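Local atomic coordinates of tyrosinase (Burkholderia thailandensis, PDB entry 5ZRD), a protein that catalyses, as a copper-dependent tyrosinase, the oxidation of monophenols, hydroxylating them to catechols at a pair of copper ions. Residues R9-V14 with V112-D118; I132-E136 with N147-S151; V178-L182 with N208-L212. One frame throughout, in Å; residues are numbered along the deposited sequence.

Contact 1. Residues R9-V14 with V112-D118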
# COMPACT_ATOMS: atom_id res chain seq x y z
N ARG A 9 3.96 -51.31 -4.39
CA ARG A 9 3.81 -51.12 -5.86
C ARG A 9 5.14 -50.70 -6.49
O ARG A 9 5.93 -49.97 -5.87
CB ARG A 9 2.86 -49.99 -6.21
CG ARG A 9 1.41 -50.20 -5.81
CD ARG A 9 0.56 -49.15 -6.49
NE ARG A 9 0.66 -47.91 -5.73
CZ ARG A 9 1.44 -46.88 -6.05
NH1 ARG A 9 2.13 -46.86 -7.19
NH2 ARG A 9 1.50 -45.86 -5.21
N VAL A 10 5.36 -51.12 -7.72
CA VAL A 10 6.61 -50.88 -8.40
C VAL A 10 6.40 -49.88 -9.54
O VAL A 10 5.86 -50.23 -10.56
CB VAL A 10 7.20 -52.20 -8.94
CG1 VAL A 10 8.59 -51.98 -9.53
CG2 VAL A 10 7.24 -53.27 -7.86
N ARG A 11 6.89 -48.64 -9.33
CA ARG A 11 7.05 -47.63 -10.39
C ARG A 11 8.11 -48.13 -11.35
O ARG A 11 9.21 -48.40 -10.90
CB ARG A 11 7.44 -46.26 -9.82
CG ARG A 11 6.26 -45.51 -9.22
CD ARG A 11 6.55 -44.10 -8.79
NE ARG A 11 5.42 -43.53 -8.07
CZ ARG A 11 5.46 -42.32 -7.49
NH1 ARG A 11 6.57 -41.60 -7.54
NH2 ARG A 11 4.40 -41.85 -6.86
N ARG A 12 7.77 -48.23 -12.64
CA ARG A 12 8.68 -48.80 -13.63
C ARG A 12 9.06 -47.78 -14.72
O ARG A 12 8.43 -46.70 -14.90
CB ARG A 12 8.04 -50.04 -14.27
CG ARG A 12 7.88 -51.22 -13.33
CD ARG A 12 7.60 -52.53 -14.06
NE ARG A 12 7.46 -53.66 -13.14
CZ ARG A 12 8.45 -54.18 -12.39
NH1 ARG A 12 9.72 -53.85 -12.62
NH2 ARG A 12 8.15 -55.00 -11.40
N SER A 13 10.13 -48.11 -15.42
CA SER A 13 10.62 -47.28 -16.51
C SER A 13 9.59 -47.26 -17.65
O SER A 13 9.17 -48.33 -18.11
CB SER A 13 11.95 -47.76 -16.99
OG SER A 13 12.24 -47.23 -18.28
N VAL A 14 9.24 -46.06 -18.13
CA VAL A 14 8.28 -45.89 -19.21
C VAL A 14 8.80 -46.61 -20.46
O VAL A 14 8.02 -47.18 -21.22
CB VAL A 14 7.97 -44.40 -19.49
CG1 VAL A 14 8.77 -43.84 -20.65
CG2 VAL A 14 6.49 -44.21 -19.76
N VAL A 112 -2.99 -48.33 -10.50
CA VAL A 112 -2.01 -48.01 -11.57
C VAL A 112 -0.84 -47.24 -10.89
O VAL A 112 -1.03 -46.58 -9.84
CB VAL A 112 -2.61 -47.21 -12.74
CG1 VAL A 112 -2.86 -45.77 -12.38
CG2 VAL A 112 -1.74 -47.26 -13.98
N SER A 113 0.33 -47.36 -11.50
CA SER A 113 1.57 -46.71 -11.04
C SER A 113 2.10 -45.73 -12.11
O SER A 113 2.15 -46.02 -13.34
CB SER A 113 2.65 -47.73 -10.70
OG SER A 113 2.27 -48.46 -9.53
N MET A 114 2.56 -44.60 -11.61
CA MET A 114 3.16 -43.59 -12.44
C MET A 114 4.59 -44.03 -12.76
O MET A 114 5.40 -44.15 -11.86
CB MET A 114 3.17 -42.24 -11.71
CG MET A 114 3.77 -41.11 -12.53
SD MET A 114 2.81 -40.72 -14.02
CE MET A 114 4.14 -40.21 -15.10
N PRO A 115 4.89 -44.28 -14.04
CA PRO A 115 6.25 -44.70 -14.35
C PRO A 115 7.17 -43.49 -14.47
O PRO A 115 6.69 -42.35 -14.36
CB PRO A 115 6.15 -45.38 -15.73
CG PRO A 115 4.98 -44.69 -16.38
CD PRO A 115 4.07 -44.23 -15.26
N PHE A 116 8.45 -43.77 -14.71
CA PHE A 116 9.48 -42.74 -14.79
C PHE A 116 10.10 -42.77 -16.20
O PHE A 116 10.34 -43.82 -16.78
CB PHE A 116 10.56 -42.88 -13.71
CG PHE A 116 11.28 -44.21 -13.65
CD1 PHE A 116 10.81 -45.24 -12.85
CD2 PHE A 116 12.47 -44.41 -14.34
CE1 PHE A 116 11.47 -46.46 -12.78
CE2 PHE A 116 13.14 -45.62 -14.26
CZ PHE A 116 12.63 -46.65 -13.49
N TRP A 117 10.33 -41.59 -16.74
CA TRP A 117 11.21 -41.48 -17.90
C TRP A 117 12.64 -41.59 -17.40
O TRP A 117 13.15 -40.66 -16.79
CB TRP A 117 11.01 -40.17 -18.66
CG TRP A 117 12.06 -39.90 -19.69
CD1 TRP A 117 12.83 -40.80 -20.37
CD2 TRP A 117 12.43 -38.61 -20.18
NE1 TRP A 117 13.68 -40.15 -21.22
CE2 TRP A 117 13.43 -38.82 -21.16
CE3 TRP A 117 12.00 -37.32 -19.91
CZ2 TRP A 117 14.04 -37.76 -21.83
CZ3 TRP A 117 12.61 -36.28 -20.57
CH2 TRP A 117 13.61 -36.49 -21.52
N ASP A 118 13.24 -42.73 -17.67
CA ASP A 118 14.62 -42.96 -17.33
C ASP A 118 15.55 -42.16 -18.26
O ASP A 118 15.96 -42.66 -19.31
CB ASP A 118 14.97 -44.45 -17.36
CG ASP A 118 16.31 -44.74 -16.67
OD1 ASP A 118 17.14 -43.81 -16.47
OD2 ASP A 118 16.53 -45.91 -16.34
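The Phe116 ring lies against the backbone of Ser13: one face is covered by Ser13 CA, 3.7 Å from the ring centroid in a CH-pi contact only 13° off the normal, while Arg11 O sits at the ring edge, near its plane. With chi1 at 56°, CG stands between the backbone N and the carbonyl carbon, which folds the ring back over the backbone of Arg12 and Ser13 although the CB of Phe116 heads away from it. The Arg9 guanidinium is met at its edge: NH1 donates to Ser113 OG at 2.8 Å, the oxygen close to the guanidinium plane. A bend at chi3 turns this group onto Ser113, and the same NH1 also forms a salt bridge with Glu102 of helix 90-108.

Strand 9-11 pairs in parallel with 398-400; past its end, a single beta bridge, Ser13 with Phe116, ties the N-terminal segment to a loop of the tyrosinase central domain, just where helix 14-22 starts with Ser13 as its N-cap. Val14 N donates to Phe116 O at 2.8 Å and nearly straight (173°), and Phe116 N bonds to Arg12 O, whose position is less sure. The extended Arg11 side chain runs past Met114 O, its CG 3.1 Å from that oxygen, and carries its guanidinium on to Glu102, Tyr400 and the ring of Phe398. Val14 CG2 packs on Pro115 CG at 3.7 Å. Beyond this pair, Phe318 of helix 315-334, the helix that bears the copper ligand His320, touches the side chains of both Val14 and Met114.

Contact 2. Residues I132-E136 with N147-S151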
# COMPACT_ATOMS: atom_id res chain seq x y z
N ILE A 132 6.41 -43.02 -26.80
CA ILE A 132 5.07 -43.02 -26.16
C ILE A 132 4.78 -41.62 -25.61
O ILE A 132 3.62 -41.26 -25.54
CB ILE A 132 4.89 -44.11 -25.08
CG1 ILE A 132 3.49 -44.13 -24.48
CG2 ILE A 132 5.93 -43.95 -23.98
CD1 ILE A 132 2.39 -44.31 -25.48
N LEU A 133 5.80 -40.86 -25.20
CA LEU A 133 5.62 -39.50 -24.64
C LEU A 133 5.54 -38.45 -25.76
O LEU A 133 5.19 -37.32 -25.46
CB LEU A 133 6.80 -39.14 -23.72
CG LEU A 133 7.04 -40.05 -22.52
CD1 LEU A 133 8.15 -39.48 -21.63
CD2 LEU A 133 5.77 -40.26 -21.73
N THR A 134 5.92 -38.76 -26.99
CA THR A 134 5.88 -37.73 -28.06
C THR A 134 4.88 -38.04 -29.18
O THR A 134 4.45 -37.11 -29.86
CB THR A 134 7.27 -37.55 -28.69
OG1 THR A 134 7.70 -38.79 -29.26
CG2 THR A 134 8.26 -37.06 -27.66
N GLN A 135 4.49 -39.30 -29.39
CA GLN A 135 3.70 -39.68 -30.58
C GLN A 135 2.28 -39.10 -30.49
O GLN A 135 1.74 -38.85 -29.39
CB GLN A 135 3.66 -41.20 -30.76
CG GLN A 135 2.75 -41.88 -29.75
CD GLN A 135 2.99 -43.36 -29.67
OE1 GLN A 135 4.12 -43.81 -29.72
NE2 GLN A 135 1.91 -44.12 -29.53
N GLU A 136 1.69 -38.95 -31.69
CA GLU A 136 0.41 -38.23 -31.94
C GLU A 136 -0.77 -39.04 -31.42
O GLU A 136 -1.74 -38.45 -30.93
CB GLU A 136 0.18 -37.96 -33.42
CG GLU A 136 1.01 -36.79 -33.95
CD GLU A 136 0.56 -36.18 -35.27
OE1 GLU A 136 -0.34 -36.76 -35.95
OE2 GLU A 136 1.11 -35.10 -35.61
N ASN A 147 -2.89 -39.13 -28.17
CA ASN A 147 -2.05 -39.50 -27.06
C ASN A 147 -2.17 -38.42 -25.97
O ASN A 147 -1.76 -37.31 -26.18
CB ASN A 147 -0.59 -39.63 -27.52
CG ASN A 147 0.37 -39.97 -26.40
OD1 ASN A 147 -0.04 -40.27 -25.29
ND2 ASN A 147 1.66 -39.93 -26.69
N PRO A 148 -2.76 -38.73 -24.81
CA PRO A 148 -2.87 -37.70 -23.78
C PRO A 148 -1.52 -37.22 -23.20
O PRO A 148 -1.50 -36.20 -22.52
CB PRO A 148 -3.64 -38.39 -22.65
CG PRO A 148 -3.16 -39.81 -22.74
CD PRO A 148 -2.96 -40.06 -24.22
N LEU A 149 -0.43 -37.93 -23.48
CA LEU A 149 0.90 -37.64 -22.89
C LEU A 149 1.72 -36.65 -23.74
O LEU A 149 2.67 -36.09 -23.20
CB LEU A 149 1.67 -38.96 -22.75
CG LEU A 149 0.91 -40.14 -22.15
CD1 LEU A 149 1.82 -41.38 -22.07
CD2 LEU A 149 0.38 -39.77 -20.78
N ARG A 150 1.37 -36.41 -25.01
CA ARG A 150 2.16 -35.52 -25.86
C ARG A 150 1.93 -34.05 -25.49
O ARG A 150 2.81 -33.24 -25.71
CB ARG A 150 1.92 -35.73 -27.35
CG ARG A 150 0.54 -35.39 -27.90
CD ARG A 150 0.67 -34.86 -29.33
NE ARG A 150 1.89 -35.31 -30.03
CZ ARG A 150 2.52 -34.63 -31.00
NH1 ARG A 150 2.24 -33.36 -31.23
NH2 ARG A 150 3.43 -35.24 -31.75
N SER A 151 0.80 -33.71 -24.91
CA SER A 151 0.48 -32.32 -24.67
C SER A 151 -0.87 -32.27 -23.97
O SER A 151 -1.54 -33.31 -23.77
CB SER A 151 0.45 -31.53 -25.94
OG SER A 151 -0.47 -32.14 -26.84
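Asn147 reaches straight into the loop 132-136 and grips it with both its side chain and its backbone. Its ND2 donates to two carbonyls at once, Ile132 O at 2.6 Å and Gln135 O at 2.9 Å; the second oxygen lies in the amide plane, the first is tilted 20° from it. With CG anti to the backbone N (chi1 178°), the amide is carried across to both acceptors. Its other end is held too, since OD1 accepts from Leu149 N at 3.0 Å, the donor standing above the carbonyl plane: an Asx turn within the type I turn from Asn147 to Arg150. Three bonds thus fix the rotation of this buried amide, and Asn147 N adds a nearly straight bond to Glu136 O (174°).

Beside it is a small apolar patch, where Leu149 CD1 meets Ile132 CG1 at 4.0 Å and Leu133 CD2 at 4.1 Å.

The outer side is looser. Arg150, its chain bent at chi2 and chi3, brings NH2 to 2.8 Å from Thr134 O, with NE bonding to the same oxygen; both bonds are weak. Glu136 CG lies over one face of the guanidinium, offset toward its rim, while the carboxylate of this exposed residue stays beyond salt-bridge distance, so any attraction between the two charges is probably diffuse.

The contact lies at the base of strands 137-140 and 143-146, consecutive strands that probably form a hairpin. Trp36 of helix 27-41 and Phe318 of helix 315-334 both pack on Leu149, while Thr134 and Glu136 face helix 205-221 through Thr209 and Pro205.

Contact 3. Residues V178-L182 with N208-L212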
# COMPACT_ATOMS: atom_id res chain seq x y z
N VAL A 178 3.31 -26.77 -25.47
CA VAL A 178 4.34 -27.06 -26.45
C VAL A 178 5.70 -27.26 -25.78
O VAL A 178 5.98 -26.73 -24.75
CB VAL A 178 4.45 -25.94 -27.51
CG1 VAL A 178 3.12 -25.78 -28.22
CG2 VAL A 178 4.93 -24.61 -26.94
N ARG A 179 6.52 -28.01 -26.49
CA ARG A 179 7.89 -28.31 -26.19
C ARG A 179 8.77 -27.72 -27.28
O ARG A 179 8.27 -27.30 -28.34
CB ARG A 179 8.06 -29.83 -26.14
CG ARG A 179 7.32 -30.50 -24.98
CD ARG A 179 7.11 -31.98 -25.21
NE ARG A 179 6.24 -32.55 -24.17
CZ ARG A 179 5.71 -33.75 -24.26
NH1 ARG A 179 6.14 -34.56 -25.21
NH2 ARG A 179 4.75 -34.14 -23.43
N TYR A 180 10.06 -27.62 -26.99
CA TYR A 180 11.05 -27.33 -27.98
C TYR A 180 10.71 -28.13 -29.24
O TYR A 180 10.43 -29.30 -29.12
CB TYR A 180 12.41 -27.71 -27.42
CG TYR A 180 13.60 -27.58 -28.33
CD1 TYR A 180 13.97 -28.62 -29.17
CD2 TYR A 180 14.41 -26.46 -28.28
CE1 TYR A 180 15.07 -28.52 -30.01
CE2 TYR A 180 15.52 -26.35 -29.10
CZ TYR A 180 15.86 -27.39 -29.96
OH TYR A 180 17.00 -27.30 -30.71
N PRO A 181 10.76 -27.52 -30.42
CA PRO A 181 11.39 -26.19 -30.66
C PRO A 181 10.35 -25.07 -30.77
O PRO A 181 10.66 -24.00 -31.29
CB PRO A 181 12.07 -26.36 -32.02
CG PRO A 181 11.03 -27.19 -32.75
CD PRO A 181 10.50 -28.17 -31.72
N LEU A 182 9.16 -25.30 -30.26
CA LEU A 182 8.04 -24.33 -30.36
C LEU A 182 7.96 -23.39 -29.14
O LEU A 182 8.50 -23.66 -28.04
CB LEU A 182 6.72 -25.10 -30.49
CG LEU A 182 6.59 -25.99 -31.73
CD1 LEU A 182 5.15 -26.52 -31.85
CD2 LEU A 182 6.96 -25.21 -32.97
N ASN A 208 10.20 -31.67 -35.81
CA ASN A 208 10.20 -31.06 -34.49
C ASN A 208 10.61 -32.11 -33.45
O ASN A 208 11.52 -31.85 -32.70
CB ASN A 208 8.84 -30.39 -34.21
CG ASN A 208 8.64 -29.14 -35.04
OD1 ASN A 208 9.58 -28.63 -35.65
ND2 ASN A 208 7.43 -28.61 -35.06
N THR A 209 9.98 -33.28 -33.45
CA THR A 209 10.34 -34.41 -32.57
C THR A 209 11.79 -34.85 -32.76
O THR A 209 12.47 -35.24 -31.79
CB THR A 209 9.42 -35.61 -32.83
OG1 THR A 209 8.11 -35.21 -32.48
CG2 THR A 209 9.77 -36.86 -32.06
N GLU A 210 12.27 -34.85 -34.00
CA GLU A 210 13.71 -35.17 -34.24
C GLU A 210 14.60 -34.11 -33.58
O GLU A 210 15.57 -34.46 -32.89
CB GLU A 210 14.03 -35.31 -35.74
CG GLU A 210 13.41 -36.56 -36.36
CD GLU A 210 13.46 -36.66 -37.88
OE1 GLU A 210 14.31 -36.00 -38.49
OE2 GLU A 210 12.63 -37.41 -38.44
N LEU A 211 14.26 -32.83 -33.78
CA LEU A 211 15.03 -31.76 -33.19
C LEU A 211 15.03 -31.89 -31.65
O LEU A 211 16.08 -31.69 -30.99
CB LEU A 211 14.44 -30.42 -33.62
CG LEU A 211 14.76 -29.99 -35.05
CD1 LEU A 211 13.98 -28.72 -35.41
CD2 LEU A 211 16.25 -29.76 -35.25
N LEU A 212 13.87 -32.22 -31.08
CA LEU A 212 13.77 -32.29 -29.63
C LEU A 212 14.64 -33.47 -29.17
O LEU A 212 15.40 -33.35 -28.22
CB LEU A 212 12.30 -32.43 -29.23
CG LEU A 212 12.03 -32.86 -27.78
CD1 LEU A 212 12.66 -31.89 -26.79
CD2 LEU A 212 10.56 -32.95 -27.52
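A type VI (VIa-like) beta turn, Arg179 to Leu182, with a cis peptide bond before Pro181, docks on the side of helix 205-221, within the central tyrosinase domain. Tyr180 and Pro181 carry most of the contact. The Tyr180 ring meets the helix with its edge: CE1 lies 3.5 Å from Leu211 O, and CD1 is 3.7 Å from Leu212 CA, both helix atoms near the ring plane. Over one face of the ring, CB of the following Pro181 sits above the centre, as the cis bond allows, backing the ring from within its own turn. A backbone bond from Leu182 N to Arg179 O closes that turn.

Pro181 crosses Asn208 at about a right angle, its CD 3.7 Å from Asn208 CB. With CG anti to the carbonyl carbon (chi1 -71°), the amide of Asn208 comes across the proline ring, OD1 3.5 Å from Pro181 CG, and ND2 is bonded to Phe202 O, while Leu182 CD2 brushes the same nitrogen. Arg179 adds its CB against Leu212, but its guanidinium leaves the helix for a salt bridge with Asp313. On the side of Leu212, CB approaches Tyr180 O to 3.6 Å, a van der Waals contact against the carbonyl of the cis peptide itself.

From the N terminus, contact 1 closes the longest loop, joining strand 9-11 and the start of helix 14-22 to the segment that follows helix 90-108. Contact 2 then closes a short loop that holds strands 137-140 and 143-146, and contact 3 brings the turn at 178-182 onto helix 205-221 after an intervening helix, 189-200. The three loops follow one another in series, neither nesting nor crossing. In space, Trp117 and Val14 of contact 1 pack on Leu133 and Ile132 of contact 2, respectively. Arg179 of contact 3 in turn probably hydrogen-bonds to Leu133 O and Leu149 O, spanning both segments of contact 2. Contacts 1 and 3 do not touch.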